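Local coordinates for protein dehydroquinate synthase (Thermus thermophilus, PDB 1UJN) that probably catalyses the cyclisation of 3-deoxy-D-arabino-heptulosonate 7-phosphate to 3-dehydroquinate, using NAD+ and a divalent zinc or cobalt ion in the shikimate pathway, at residues A[116-121]-A[156-161]; A[41-46]-A[89-94]. All coordinates share one frame; numbering follows the deposited sequence.

Contact 1 (A[116-121]-A[156-161]); sequences FPTTTL and LRALKT
With CG anti to its carbonyl carbon (chi1 -62°) and an extended second torsion, Leu159 directs its branched end at residues 118-120, CD2 to the main chain and CD1 to the side chain of Thr120, where the hydroxyl takes the place between backbone N and carbonyl carbon (chi1 45°), leaving CG2 for the leucine. CD2 of Leu159 rests on the peptide groups, 3.7 Å from both the O of Thr118 and the C of Thr119. The other methyl, CD1, meets CG2 of Thr120 at 4.2 Å. Beside this, CB of Ala158 lies against CG2 of Thr118 at 4.2 Å. The polar link is indirect: one water donates to the O of Thr118 (2.8 Å) and to the O of Ala158 (2.7 Å), so two carbonyls that cannot bond each other are joined by a shared donor. Thr118 and Thr119, predicted to bind NAD+, thus form part of this contact. OG1 of Thr119 caps the N of Ala122 at the start of helix 120-126, and OG1 of Thr120 bonds the O of Phe167. Segment 116-121 leads from strand 112-117 into that helix, the opposing loop runs from strand 151-155 toward helix 164-181, and Leu159 also packs on helix 199-216.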
ATOM      1  N   PHE A 116       0.919 -14.452 -13.806  1.00 17.12           N
ATOM      2  CA  PHE A 116       0.968 -15.671 -14.613  1.00 17.59           C
ATOM      3  C   PHE A 116       0.995 -16.815 -13.605  1.00 17.39           C
ATOM      4  O   PHE A 116       2.055 -17.358 -13.284  1.00 16.33           O
ATOM      5  CB  PHE A 116       2.221 -15.695 -15.479  1.00 17.69           C
ATOM      6  CG  PHE A 116       2.262 -14.598 -16.500  1.00 18.23           C
ATOM      7  CD1 PHE A 116       2.704 -13.327 -16.156  1.00 17.74           C
ATOM      8  CD2 PHE A 116       1.827 -14.828 -17.801  1.00 20.38           C
ATOM      9  CE1 PHE A 116       2.714 -12.292 -17.100  1.00 17.09           C
ATOM     10  CE2 PHE A 116       1.833 -13.801 -18.749  1.00 19.87           C
ATOM     11  CZ  PHE A 116       2.276 -12.534 -18.396  1.00 19.66           C
ATOM     12  N   PRO A 117      -0.180 -17.182 -13.077  1.00 18.85           N
ATOM     13  CA  PRO A 117      -0.271 -18.261 -12.091  1.00 19.48           C
ATOM     14  C   PRO A 117       0.177 -19.610 -12.643  1.00 18.89           C
ATOM     15  O   PRO A 117      -0.113 -19.957 -13.786  1.00 20.70           O
ATOM     16  CB  PRO A 117      -1.745 -18.229 -11.679  1.00 18.81           C
ATOM     17  CG  PRO A 117      -2.430 -17.760 -12.926  1.00 18.49           C
ATOM     18  CD  PRO A 117      -1.516 -16.664 -13.427  1.00 18.57           C
ATOM     19  N   THR A 118       0.910 -20.357 -11.827  1.00 20.06           N
ATOM     20  CA  THR A 118       1.409 -21.662 -12.245  1.00 19.92           C
ATOM     21  C   THR A 118       0.968 -22.802 -11.324  1.00 20.14           C
ATOM     22  O   THR A 118       1.546 -23.890 -11.348  1.00 23.84           O
ATOM     23  CB  THR A 118       2.950 -21.652 -12.345  1.00 19.88           C
ATOM     24  OG1 THR A 118       3.508 -21.257 -11.092  1.00 20.00           O
ATOM     25  CG2 THR A 118       3.400 -20.673 -13.428  1.00 21.25           C
ATOM     26  N   THR A 119      -0.048 -22.550 -10.509  1.00 19.24           N
ATOM     27  CA  THR A 119      -0.587 -23.578  -9.619  1.00 18.65           C
ATOM     28  C   THR A 119      -2.108 -23.470  -9.711  1.00 19.63           C
ATOM     29  O   THR A 119      -2.633 -22.427 -10.103  1.00 17.33           O
ATOM     30  CB  THR A 119      -0.180 -23.372  -8.136  1.00 20.91           C
ATOM     31  OG1 THR A 119      -0.823 -22.199  -7.617  1.00 20.47           O
ATOM     32  CG2 THR A 119       1.336 -23.236  -8.001  1.00 20.34           C
ATOM     33  N   THR A 120      -2.822 -24.536  -9.361  1.00 18.98           N
ATOM     34  CA  THR A 120      -4.278 -24.474  -9.430  1.00 18.73           C
ATOM     35  C   THR A 120      -4.824 -23.523  -8.369  1.00 19.44           C
ATOM     36  O   THR A 120      -5.772 -22.777  -8.615  1.00 19.99           O
ATOM     37  CB  THR A 120      -4.909 -25.869  -9.241  1.00 18.99           C
ATOM     38  OG1 THR A 120      -4.279 -26.542  -8.146  1.00 19.79           O
ATOM     39  CG2 THR A 120      -4.738 -26.696 -10.511  1.00 18.72           C
ATOM     40  N   LEU A 121      -4.218 -23.541  -7.190  1.00 19.80           N
ATOM     41  CA  LEU A 121      -4.667 -22.661  -6.119  1.00 24.13           C
ATOM     42  C   LEU A 121      -4.531 -21.200  -6.539  1.00 24.38           C
ATOM     43  O   LEU A 121      -5.398 -20.381  -6.241  1.00 23.61           O
ATOM     44  CB  LEU A 121      -3.854 -22.922  -4.840  1.00 29.02           C
ATOM     45  CG  LEU A 121      -4.208 -22.087  -3.600  1.00 31.59           C
ATOM     46  CD1 LEU A 121      -5.684 -22.256  -3.260  1.00 33.76           C
ATOM     47  CD2 LEU A 121      -3.337 -22.527  -2.426  1.00 34.01           C
ATOM     48  N   LEU A 156      -2.071 -23.309 -18.946  1.00 27.13           N
ATOM     49  CA  LEU A 156      -2.268 -24.666 -18.454  1.00 29.09           C
ATOM     50  C   LEU A 156      -1.070 -25.586 -18.703  1.00 28.97           C
ATOM     51  O   LEU A 156      -0.842 -26.525 -17.948  1.00 29.30           O
ATOM     52  CB  LEU A 156      -3.549 -25.252 -19.062  1.00 31.02           C
ATOM     53  CG  LEU A 156      -4.797 -24.419 -18.737  1.00 32.02           C
ATOM     54  CD1 LEU A 156      -6.031 -25.044 -19.371  1.00 34.44           C
ATOM     55  CD2 LEU A 156      -4.969 -24.319 -17.225  1.00 31.91           C
ATOM     56  N   ARG A 157      -0.292 -25.315 -19.745  1.00 30.04           N
ATOM     57  CA  ARG A 157       0.858 -26.160 -20.004  1.00 33.39           C
ATOM     58  C   ARG A 157       1.835 -26.101 -18.838  1.00 34.80           C
ATOM     59  O   ARG A 157       2.666 -26.978 -18.643  1.00 35.55           O
ATOM     60  CB  ARG A 157       1.538 -25.664 -21.280  1.00 35.89           C
ATOM     61  CG  ARG A 157       2.742 -26.522 -21.668  1.00 42.35           C
ATOM     62  CD  ARG A 157       3.238 -26.209 -23.084  1.00 45.27           C
ATOM     63  NE  ARG A 157       3.274 -24.762 -23.310  1.00 50.63           N
ATOM     64  CZ  ARG A 157       4.395 -24.109 -22.953  1.00 51.25           C
ATOM     65  NH1 ARG A 157       5.411 -24.771 -22.426  1.00 52.78           N
ATOM     66  NH2 ARG A 157       4.477 -22.787 -23.136  1.00 52.37           N
ATOM     67  N   ALA A 158       1.709 -25.067 -18.009  1.00 33.89           N
ATOM     68  CA  ALA A 158       2.571 -24.923 -16.842  1.00 34.43           C
ATOM     69  C   ALA A 158       2.167 -25.815 -15.665  1.00 33.88           C
ATOM     70  O   ALA A 158       2.985 -26.101 -14.795  1.00 34.49           O
ATOM     71  CB  ALA A 158       2.603 -23.459 -16.401  1.00 36.74           C
ATOM     72  N   LEU A 159       0.911 -26.253 -15.636  1.00 34.14           N
ATOM     73  CA  LEU A 159       0.418 -27.100 -14.547  1.00 35.11           C
ATOM     74  C   LEU A 159       0.875 -28.555 -14.620  1.00 37.71           C
ATOM     75  O   LEU A 159       0.731 -29.307 -13.656  1.00 37.92           O
ATOM     76  CB  LEU A 159      -1.111 -27.088 -14.518  1.00 33.67           C
ATOM     77  CG  LEU A 159      -1.832 -25.770 -14.257  1.00 31.70           C
ATOM     78  CD1 LEU A 159      -3.332 -25.981 -14.395  1.00 29.40           C
ATOM     79  CD2 LEU A 159      -1.477 -25.263 -12.874  1.00 29.71           C
ATOM     80  N   LYS A 160       1.421 -28.952 -15.762  1.00 40.42           N
ATOM     81  CA  LYS A 160       1.856 -30.329 -15.947  1.00 42.34           C
ATOM     82  C   LYS A 160       3.040 -30.760 -15.084  1.00 42.55           C
ATOM     83  O   LYS A 160       3.179 -31.939 -14.762  1.00 43.73           O
ATOM     84  CB  LYS A 160       2.143 -30.561 -17.431  1.00 45.07           C
ATOM     85  CG  LYS A 160       0.894 -30.359 -18.291  1.00 47.74           C
ATOM     86  CD  LYS A 160       1.149 -30.554 -19.774  1.00 50.08           C
ATOM     87  CE  LYS A 160       0.017 -29.944 -20.590  1.00 51.79           C
ATOM     88  NZ  LYS A 160       0.405 -29.679 -22.006  1.00 54.18           N
ATOM     89  N   THR A 161       3.885 -29.814 -14.690  1.00 42.60           N
ATOM     90  CA  THR A 161       5.036 -30.140 -13.854  1.00 42.09           C
ATOM     91  C   THR A 161       4.703 -30.001 -12.373  1.00 40.38           C
ATOM     92  O   THR A 161       5.545 -30.229 -11.506  1.00 39.44           O
ATOM     93  CB  THR A 161       6.226 -29.220 -14.164  1.00 44.76           C
ATOM     94  OG1 THR A 161       7.289 -29.495 -13.243  1.00 47.01           O
ATOM     95  CG2 THR A 161       5.813 -27.756 -14.043  1.00 45.38           C
TER
HETATM   96  O   HOH W   1       3.611 -25.542 -12.184  1.00 29.41           O

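Contact 2 (A[41-46]-A[89-94])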
ATOM      1  N   GLY A  41      11.682 -22.187 -16.704  1.00 26.33           N
ATOM      2  CA  GLY A  41      11.498 -22.453 -18.122  1.00 25.40           C
ATOM      3  C   GLY A  41      10.387 -21.605 -18.712  1.00 24.99           C
ATOM      4  O   GLY A  41      10.571 -20.917 -19.719  1.00 24.48           O
ATOM      5  N   PHE A  42       9.222 -21.645 -18.073  1.00 23.84           N
ATOM      6  CA  PHE A  42       8.079 -20.877 -18.534  1.00 22.96           C
ATOM      7  C   PHE A  42       8.343 -19.386 -18.340  1.00 20.54           C
ATOM      8  O   PHE A  42       7.952 -18.564 -19.168  1.00 20.39           O
ATOM      9  CB  PHE A  42       6.816 -21.299 -17.766  1.00 24.87           C
ATOM     10  CG  PHE A  42       5.587 -20.525 -18.147  1.00 25.67           C
ATOM     11  CD1 PHE A  42       5.194 -20.430 -19.478  1.00 23.86           C
ATOM     12  CD2 PHE A  42       4.818 -19.894 -17.174  1.00 25.62           C
ATOM     13  CE1 PHE A  42       4.051 -19.712 -19.838  1.00 26.51           C
ATOM     14  CE2 PHE A  42       3.673 -19.176 -17.522  1.00 24.49           C
ATOM     15  CZ  PHE A  42       3.290 -19.084 -18.857  1.00 24.16           C
ATOM     16  N   ALA A  43       9.010 -19.046 -17.242  1.00 22.65           N
ATOM     17  CA  ALA A  43       9.327 -17.651 -16.945  1.00 22.46           C
ATOM     18  C   ALA A  43      10.160 -17.055 -18.077  1.00 25.33           C
ATOM     19  O   ALA A  43       9.915 -15.931 -18.517  1.00 25.83           O
ATOM     20  CB  ALA A  43      10.084 -17.554 -15.630  1.00 23.62           C
ATOM     21  N   GLN A  44      11.140 -17.816 -18.554  1.00 23.64           N
ATOM     22  CA  GLN A  44      11.985 -17.343 -19.644  1.00 24.53           C
ATOM     23  C   GLN A  44      11.175 -17.225 -20.930  1.00 24.60           C
ATOM     24  O   GLN A  44      11.452 -16.371 -21.765  1.00 26.91           O
ATOM     25  CB  GLN A  44      13.167 -18.293 -19.855  1.00 24.45           C
ATOM     26  CG  GLN A  44      14.087 -18.420 -18.654  1.00 28.14           C
ATOM     27  CD  GLN A  44      14.933 -17.181 -18.397  1.00 28.47           C
ATOM     28  OE1 GLN A  44      14.945 -16.254 -19.209  1.00 29.37           O
ATOM     29  NE2 GLN A  44      15.631 -17.151 -17.264  1.00 29.67           N
ATOM     30  N   GLU A  45      10.173 -18.083 -21.095  1.00 24.84           N
ATOM     31  CA  GLU A  45       9.336 -18.029 -22.287  1.00 24.38           C
ATOM     32  C   GLU A  45       8.476 -16.764 -22.249  1.00 22.95           C
ATOM     33  O   GLU A  45       8.298 -16.081 -23.266  1.00 22.58           O
ATOM     34  CB  GLU A  45       8.438 -19.267 -22.371  1.00 28.62           C
ATOM     35  CG  GLU A  45       7.525 -19.255 -23.577  1.00 31.96           C
ATOM     36  CD  GLU A  45       6.653 -20.487 -23.674  1.00 35.16           C
ATOM     37  OE1 GLU A  45       5.809 -20.539 -24.592  1.00 38.56           O
ATOM     38  OE2 GLU A  45       6.808 -21.399 -22.837  1.00 38.71           O
ATOM     39  N   VAL A  46       7.945 -16.455 -21.069  1.00 20.40           N
ATOM     40  CA  VAL A  46       7.129 -15.260 -20.892  1.00 20.06           C
ATOM     41  C   VAL A  46       7.992 -14.034 -21.198  1.00 20.64           C
ATOM     42  O   VAL A  46       7.571 -13.132 -21.924  1.00 20.82           O
ATOM     43  CB  VAL A  46       6.593 -15.162 -19.433  1.00 19.49           C
ATOM     44  CG1 VAL A  46       5.943 -13.802 -19.197  1.00 20.21           C
ATOM     45  CG2 VAL A  46       5.582 -16.272 -19.181  1.00 20.81           C
ATOM     46  N   LEU A  89       5.994  -8.340 -13.978  1.00 18.19           N
ATOM     47  CA  LEU A  89       5.353  -9.589 -14.367  1.00 16.72           C
ATOM     48  C   LEU A  89       5.683 -10.609 -13.282  1.00 16.13           C
ATOM     49  O   LEU A  89       6.830 -10.714 -12.843  1.00 16.58           O
ATOM     50  CB  LEU A  89       5.865 -10.064 -15.736  1.00 16.91           C
ATOM     51  CG  LEU A  89       5.413  -9.227 -16.939  1.00 19.87           C
ATOM     52  CD1 LEU A  89       6.137  -7.886 -16.966  1.00 21.18           C
ATOM     53  CD2 LEU A  89       5.711 -10.003 -18.221  1.00 22.49           C
ATOM     54  N   VAL A  90       4.676 -11.345 -12.825  1.00 16.32           N
ATOM     55  CA  VAL A  90       4.904 -12.314 -11.762  1.00 18.27           C
ATOM     56  C   VAL A  90       4.496 -13.711 -12.190  1.00 18.48           C
ATOM     57  O   VAL A  90       3.323 -13.970 -12.483  1.00 18.42           O
ATOM     58  CB  VAL A  90       4.135 -11.912 -10.479  1.00 20.05           C
ATOM     59  CG1 VAL A  90       4.564 -12.795  -9.322  1.00 21.84           C
ATOM     60  CG2 VAL A  90       4.405 -10.441 -10.153  1.00 23.15           C
ATOM     61  N   VAL A  91       5.471 -14.613 -12.212  1.00 17.46           N
ATOM     62  CA  VAL A  91       5.242 -15.985 -12.645  1.00 17.06           C
ATOM     63  C   VAL A  91       5.495 -16.962 -11.501  1.00 17.19           C
ATOM     64  O   VAL A  91       6.628 -17.115 -11.043  1.00 16.77           O
ATOM     65  CB  VAL A  91       6.172 -16.340 -13.826  1.00 19.09           C
ATOM     66  CG1 VAL A  91       5.808 -17.715 -14.386  1.00 20.86           C
ATOM     67  CG2 VAL A  91       6.078 -15.259 -14.914  1.00 18.42           C
ATOM     68  N   GLY A  92       4.433 -17.618 -11.043  1.00 17.01           N
ATOM     69  CA  GLY A  92       4.570 -18.565  -9.951  1.00 16.69           C
ATOM     70  C   GLY A  92       3.235 -18.850  -9.295  1.00 18.49           C
ATOM     71  O   GLY A  92       2.178 -18.542  -9.853  1.00 19.55           O
ATOM     72  N   GLY A  93       3.288 -19.434  -8.103  1.00 17.04           N
ATOM     73  CA  GLY A  93       2.071 -19.761  -7.380  1.00 18.30           C
ATOM     74  C   GLY A  93       1.629 -18.638  -6.464  1.00 20.31           C
ATOM     75  O   GLY A  93       2.118 -17.512  -6.579  1.00 18.47           O
ATOM     76  N   GLY A  94       0.717 -18.959  -5.545  1.00 18.08           N
ATOM     77  CA  GLY A  94       0.182 -17.977  -4.617  1.00 20.90           C
ATOM     78  C   GLY A  94       1.173 -17.139  -3.830  1.00 21.26           C
ATOM     79  O   GLY A  94       0.956 -15.942  -3.634  1.00 19.91           O
TER
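Val91 reaches from strand 87-92 to the helical segment 41-46 with both its methyls. Its CB points toward the helix, and with CG1 anti to the backbone N (chi1 -173°) the two branches part company there. CG1 meets the Phe42 ring obliquely, 3.7 Å from CD2 and 4.1 Å from CE2, and it also lies 4.5 Å from CB of Ala43. CG2 turns to the next turn of the helix and comes within 4.4 Å of CG2 of Val46. That same Val46 methyl covers one face of the Phe42 ring, 3.6 Å above its plane and displaced toward the rim, so the ring is packed from within its own helix as well as from the strand. The side chains of Val46 and Leu89 lie alongside each other, pointing opposite ways, with CG1 of Val46 3.9 Å from CD2 of Leu89. The axes of segments 41-46 and 89-92 run nearly antiparallel, at 156°, and approach to 8.9 Å. Helix 40-50 packs on one face of the mixed sheet, over strands 31-36, 87-92 and 112-117, as in other Rossmann-like alpha/beta domains; Phe116 joins the apolar layer under Val46, Leu89 and Val91. The touching groups are buried hydrocarbon, so the interface depends on the fit of methyls and ring and on exclusion of water, while Leu89, Val90 and Val91 form backbone bonds with neighbouring strands.

Both contacts are largely buried and border the same sheet, in which strands 112-117 and 87-92 are neighbours; the N of Phe116 probably bonds the O of Val90 at 2.8 Å. Contact 2 joins a helix to a strand by hydrocarbon alone, whereas contact 1 joins two loop-containing segments at the C-terminal ends of strands, where a water bridging main-chain carbonyls of two buried residues joins the methyls. At those ends CG2 of Thr119 packs on CA of Gly93, 3.6 Å away, bringing the predicted NAD+-binding loop residues against the glycine-rich end of strand 87-92. Farther out, a salt bridge of 2.7 Å between NH2 of Arg157 and OE2 of Glu45 ties the loop to helix 40-50.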